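Local structure of PA-I Galactophilic Lectin (Enterobacter cloacae, 6YGQ) at residues K29-A35 against Y125-E131; E48-A54 against S133-E139. The protein probably binds galactose-type sugars through a calcium ion, as in the related PA-IL (LecA) lectins. All coordinates share one frame; numbering follows the deposited sequence.

From the N terminus, the chain first runs through strand 24-31, whose end and following turn, residues 29-35, pair with a segment some 90 residues later. After strand 38-44 comes strand 49-59, whose first half, 48-54, enters contact 2. The strands from 67-69 to 112-118 follow before 125-131 closes contact 1 beside the calcium ion. Strand 129-139, which begins within contact 1, runs on through 133-139 and closes contact 2, so the two loops cross: both of their late segments share strand 129-139, which lies between 24-31 and 49-59 in one antiparallel sheet. Their centres are about 21 Å apart, and V30 CG2 touches V134 CG2 at 3.8 Å where they adjoin.

Contact 1. Residues K29-A35 against Y125-E131; sequences KVDAKNA and YKDNAGE. With CA (calcium ion), chain E.
With chi1 of -63°, N128 holds its amide beside its own backbone N, so that ND2 reaches A32 O while OD1 faces the calcium ion. The bond from N128 ND2 to A32 O is 2.9 Å and nearly straight; A32 O lies in the amide plane, but ND2 approaches from above the carbonyl plane. On the other branch N128 OD1 binds calcium at 2.4 Å, together with D127 OD1; N60, D120, Q124 and waters complete the site. The amide's rotation is thus fixed at both ends. A32 N donates in turn to G130 O at 3.0 Å, so both backbone polar atoms of A32 are bonded to the other segment.

The Y125 ring is turned so that A35 CA sits over its centre, 3.7 Å from the centroid, a CH-pi contact, while A32 O comes to the ring edge near CD2. Y125 OH bonds to F118 O and, through a water, to A35 O. K126 is bent at chi2 (-47°), carrying NZ to K33 O at 3.0 Å. D31 closes an Asx turn by accepting from K33 N, and a water joins D31 OD1 to G130 O. Beyond it, the aliphatic chain of K29 crosses E131, with CE 3.3 Å from OE2. The type I turn D31-N34 thus packs against the type I turn Y125-N128, whose last two residues bind calcium, consistent with the sugar-binding end of PA-IL-like lectins.

Contact 2. Residues E48-A54 against S133-E139; sequences EIITILA and SVEVYRE
T51 and Y137 form a hydrogen-bonded pair at the middle of an antiparallel beta sheet, each backbone N donating to the other's O at 2.8 Å. L53 and E135 repeat the pattern, and the non-hydrogen-bonded pairs I50-R138, I52-V136 and A54-V134 alternate with them. On the face of I52 and V134, CG2 of I52 is pressed against CG1 of V134 at 3.4 Å, tighter than usual, within a buried apolar layer that L88 and V30 extend. Across the other face, L53 CD1 meets Y137 CE1 at 3.6 Å, the two side chains crossing at about a right angle. The Y137 hydroxyl donates a hydrogen bond to E135 OE1, coming from above the carboxylate plane; OE1 itself lies at the ring's edge, in its plane. This face also meets the second subunit, whose Y104 packs on T51, L53 and Y137.

Farther along, E139 folds back at chi2 (-78°), bringing OE2 within 2.7 Å of T51 OG1, which donates to its anti lone pair; T51 OG1 is also hydrogen-bonded to R105 N of the same chain. That carboxylate is also held by R105 and Y104 of the second subunit. At the E48 end of the pairing lies the salt bridge of E48 and R138, the carboxylate and guanidinium planes 86° apart. There E48 OE1, which also accepts from K45 N, meets R138 NH1 at the guanidinium edge, 2.6 Å away.

Contact 1. Residues K29-A35 against Y125-E131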
# COMPACT_ATOMS: atom_id res chain seq x y z
N LYS A 29 11.16 -1.63 9.84
CA LYS A 29 10.64 -0.28 9.75
C LYS A 29 11.57 0.61 8.93
O LYS A 29 12.77 0.37 8.85
CB LYS A 29 10.46 0.35 11.14
CG LYS A 29 9.70 -0.52 12.14
CD LYS A 29 8.25 -0.72 11.70
CE LYS A 29 7.33 -0.98 12.89
NZ LYS A 29 7.82 -2.11 13.73
N VAL A 30 10.98 1.65 8.34
CA VAL A 30 11.71 2.70 7.64
C VAL A 30 11.32 4.03 8.28
O VAL A 30 10.15 4.44 8.22
CB VAL A 30 11.39 2.70 6.13
CG1 VAL A 30 12.05 3.88 5.44
CG2 VAL A 30 11.85 1.39 5.49
N ASP A 31 12.30 4.68 8.90
CA ASP A 31 12.10 5.94 9.62
C ASP A 31 12.10 7.11 8.65
O ASP A 31 13.03 7.26 7.85
CB ASP A 31 13.22 6.09 10.67
CG ASP A 31 13.08 7.33 11.55
OD1 ASP A 31 12.26 8.22 11.27
OD2 ASP A 31 13.84 7.40 12.53
N ALA A 32 11.05 7.93 8.71
CA ALA A 32 10.93 9.05 7.79
C ALA A 32 12.01 10.11 8.01
O ALA A 32 12.26 10.92 7.11
CB ALA A 32 9.55 9.70 7.93
N LYS A 33 12.67 10.11 9.17
CA LYS A 33 13.68 11.10 9.50
C LYS A 33 15.09 10.66 9.14
O LYS A 33 16.03 11.44 9.33
CB LYS A 33 13.61 11.44 11.00
CG LYS A 33 12.74 12.63 11.33
CD LYS A 33 11.80 12.37 12.51
CE LYS A 33 12.53 11.84 13.72
NZ LYS A 33 11.80 12.15 14.98
N ASN A 34 15.27 9.45 8.62
CA ASN A 34 16.59 8.86 8.41
C ASN A 34 16.98 8.98 6.94
O ASN A 34 16.51 8.20 6.10
CB ASN A 34 16.62 7.41 8.87
CG ASN A 34 18.02 6.82 8.85
OD1 ASN A 34 18.95 7.43 8.32
ND2 ASN A 34 18.18 5.64 9.43
N ALA A 35 17.86 9.93 6.63
CA ALA A 35 18.26 10.14 5.24
C ALA A 35 18.98 8.92 4.67
O ALA A 35 18.96 8.71 3.45
CB ALA A 35 19.16 11.37 5.13
N TYR A 125 15.20 16.27 6.18
CA TYR A 125 14.61 15.09 6.79
C TYR A 125 14.18 15.30 8.23
O TYR A 125 13.30 14.58 8.71
CB TYR A 125 15.60 13.91 6.74
CG TYR A 125 15.55 13.11 5.46
CD1 TYR A 125 16.26 13.51 4.34
CD2 TYR A 125 14.80 11.94 5.38
CE1 TYR A 125 16.22 12.79 3.18
CE2 TYR A 125 14.76 11.20 4.21
CZ TYR A 125 15.47 11.63 3.11
OH TYR A 125 15.44 10.91 1.94
N LYS A 126 14.78 16.24 8.94
CA LYS A 126 14.68 16.26 10.39
C LYS A 126 13.44 16.97 10.92
O LYS A 126 13.27 17.06 12.14
CB LYS A 126 15.95 16.87 10.99
CG LYS A 126 17.20 16.01 10.74
CD LYS A 126 16.96 14.54 11.06
CE LYS A 126 18.23 13.71 11.00
NZ LYS A 126 17.98 12.31 11.48
N ASP A 127 12.56 17.46 10.05
CA ASP A 127 11.22 17.86 10.46
C ASP A 127 10.18 16.81 10.08
O ASP A 127 8.97 17.09 10.14
CB ASP A 127 10.85 19.22 9.86
CG ASP A 127 10.81 19.21 8.35
OD1 ASP A 127 11.05 18.14 7.74
OD2 ASP A 127 10.55 20.28 7.76
N ASN A 128 10.61 15.62 9.69
CA ASN A 128 9.68 14.56 9.33
C ASN A 128 9.21 13.83 10.58
O ASN A 128 9.61 14.13 11.71
CB ASN A 128 10.33 13.60 8.34
CG ASN A 128 10.70 14.27 7.03
OD1 ASN A 128 10.34 15.43 6.80
ND2 ASN A 128 11.40 13.56 6.17
N ALA A 129 8.33 12.85 10.39
CA ALA A 129 7.79 12.08 11.50
C ALA A 129 7.19 10.79 10.95
O ALA A 129 6.78 10.73 9.79
CB ALA A 129 6.74 12.88 12.28
N GLY A 130 7.14 9.78 11.81
CA GLY A 130 6.50 8.53 11.46
C GLY A 130 7.44 7.55 10.78
O GLY A 130 8.62 7.81 10.54
N GLU A 131 6.88 6.38 10.47
CA GLU A 131 7.66 5.29 9.92
C GLU A 131 6.75 4.42 9.06
O GLU A 131 5.54 4.36 9.27
CB GLU A 131 8.28 4.44 11.04
CG GLU A 131 7.24 3.64 11.82
CD GLU A 131 7.79 2.96 13.06
OE1 GLU A 131 8.97 3.20 13.43
OE2 GLU A 131 7.04 2.18 13.68
CA CA E . 10.97 17.29 5.47
O HOH W 1 10.30 9.41 12.18
O HOH W 2 9.31 13.40 14.32
O HOH W 3 19.42 11.36 8.58
O HOH W 4 18.09 10.15 1.41
O HOH W 5 10.74 19.81 5.32
O HOH W 6 10.69 18.01 3.12

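Contact 2. Residues E48-A54 against S133-E139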
# COMPACT_ATOMS: atom_id res chain seq x y z
N GLU A 48 17.55 -12.54 -8.89
CA GLU A 48 16.62 -12.99 -7.86
C GLU A 48 15.32 -12.19 -7.96
O GLU A 48 15.31 -11.04 -8.42
CB GLU A 48 17.24 -12.83 -6.47
CG GLU A 48 18.45 -13.74 -6.24
CD GLU A 48 19.11 -13.53 -4.89
OE1 GLU A 48 18.86 -12.49 -4.24
OE2 GLU A 48 19.90 -14.41 -4.47
N ILE A 49 14.22 -12.82 -7.55
CA ILE A 49 12.90 -12.19 -7.59
C ILE A 49 12.43 -11.99 -6.16
O ILE A 49 12.38 -12.95 -5.38
CB ILE A 49 11.89 -13.03 -8.39
CG1 ILE A 49 12.41 -13.30 -9.80
CG2 ILE A 49 10.54 -12.32 -8.44
CD1 ILE A 49 11.52 -14.22 -10.62
N ILE A 50 12.09 -10.75 -5.81
CA ILE A 50 11.62 -10.43 -4.47
C ILE A 50 10.36 -9.59 -4.57
O ILE A 50 10.07 -8.97 -5.59
CB ILE A 50 12.69 -9.69 -3.63
CG1 ILE A 50 13.06 -8.34 -4.26
CG2 ILE A 50 13.94 -10.55 -3.48
CD1 ILE A 50 13.85 -7.43 -3.34
N THR A 51 9.60 -9.58 -3.47
CA THR A 51 8.40 -8.76 -3.35
C THR A 51 8.53 -7.91 -2.10
O THR A 51 8.86 -8.42 -1.02
CB THR A 51 7.14 -9.63 -3.29
OG1 THR A 51 6.90 -10.20 -4.58
CG2 THR A 51 5.95 -8.80 -2.85
N ILE A 52 8.27 -6.62 -2.24
CA ILE A 52 8.31 -5.67 -1.13
C ILE A 52 6.90 -5.12 -0.93
O ILE A 52 6.24 -4.73 -1.90
CB ILE A 52 9.31 -4.53 -1.40
CG1 ILE A 52 10.69 -5.10 -1.76
CG2 ILE A 52 9.42 -3.63 -0.17
CD1 ILE A 52 11.57 -4.12 -2.52
N LEU A 53 6.45 -5.10 0.32
CA LEU A 53 5.13 -4.61 0.69
C LEU A 53 5.26 -3.62 1.84
O LEU A 53 6.05 -3.84 2.76
CB LEU A 53 4.21 -5.76 1.11
CG LEU A 53 4.12 -6.94 0.14
CD1 LEU A 53 3.38 -8.09 0.80
CD2 LEU A 53 3.44 -6.51 -1.14
N ALA A 54 4.47 -2.55 1.80
CA ALA A 54 4.63 -1.50 2.79
C ALA A 54 3.30 -0.84 3.14
O ALA A 54 2.33 -0.89 2.38
CB ALA A 54 5.61 -0.42 2.29
N SER A 133 6.09 0.44 7.82
CA SER A 133 6.34 -0.98 8.04
C SER A 133 6.49 -1.65 6.69
O SER A 133 5.61 -1.52 5.82
CB SER A 133 5.19 -1.61 8.82
OG SER A 133 5.12 -1.09 10.14
N VAL A 134 7.59 -2.37 6.50
CA VAL A 134 7.93 -2.96 5.21
C VAL A 134 8.27 -4.44 5.39
O VAL A 134 8.99 -4.81 6.32
CB VAL A 134 9.11 -2.22 4.54
CG1 VAL A 134 9.32 -2.75 3.12
CG2 VAL A 134 8.88 -0.72 4.53
N GLU A 135 7.74 -5.27 4.49
CA GLU A 135 8.06 -6.69 4.43
C GLU A 135 8.71 -7.00 3.09
O GLU A 135 8.38 -6.40 2.07
CB GLU A 135 6.79 -7.55 4.60
CG GLU A 135 5.99 -7.27 5.87
CD GLU A 135 4.54 -7.70 5.76
OE1 GLU A 135 4.21 -8.48 4.83
OE2 GLU A 135 3.72 -7.27 6.60
N VAL A 136 9.65 -7.95 3.10
CA VAL A 136 10.36 -8.37 1.90
C VAL A 136 10.27 -9.89 1.80
O VAL A 136 10.59 -10.60 2.77
CB VAL A 136 11.83 -7.92 1.89
CG1 VAL A 136 12.50 -8.30 0.57
CG2 VAL A 136 11.93 -6.43 2.14
N TYR A 137 9.86 -10.39 0.64
CA TYR A 137 9.67 -11.81 0.40
C TYR A 137 10.53 -12.27 -0.78
O TYR A 137 10.71 -11.53 -1.75
CB TYR A 137 8.20 -12.13 0.10
CG TYR A 137 7.26 -11.80 1.24
CD1 TYR A 137 6.71 -10.53 1.37
CD2 TYR A 137 6.94 -12.76 2.18
CE1 TYR A 137 5.86 -10.23 2.41
CE2 TYR A 137 6.09 -12.47 3.23
CZ TYR A 137 5.56 -11.21 3.34
OH TYR A 137 4.71 -10.92 4.39
N ARG A 138 11.04 -13.49 -0.68
CA ARG A 138 11.75 -14.13 -1.78
C ARG A 138 10.75 -14.91 -2.62
O ARG A 138 9.94 -15.68 -2.08
CB ARG A 138 12.84 -15.06 -1.25
CG ARG A 138 13.76 -15.64 -2.32
CD ARG A 138 15.03 -14.82 -2.50
NE ARG A 138 15.82 -14.74 -1.28
CZ ARG A 138 17.00 -14.12 -1.18
NH1 ARG A 138 17.52 -13.52 -2.24
NH2 ARG A 138 17.65 -14.10 -0.03
N GLU A 139 10.79 -14.72 -3.94
CA GLU A 139 9.86 -15.37 -4.85
C GLU A 139 10.59 -16.39 -5.72
O GLU A 139 11.80 -16.29 -5.95
CB GLU A 139 9.16 -14.35 -5.75
CG GLU A 139 8.46 -13.22 -5.01
CD GLU A 139 7.12 -13.64 -4.42
OE1 GLU A 139 6.86 -14.86 -4.30
OE2 GLU A 139 6.33 -12.74 -4.07
O HOH W 7 14.29 -15.60 -6.62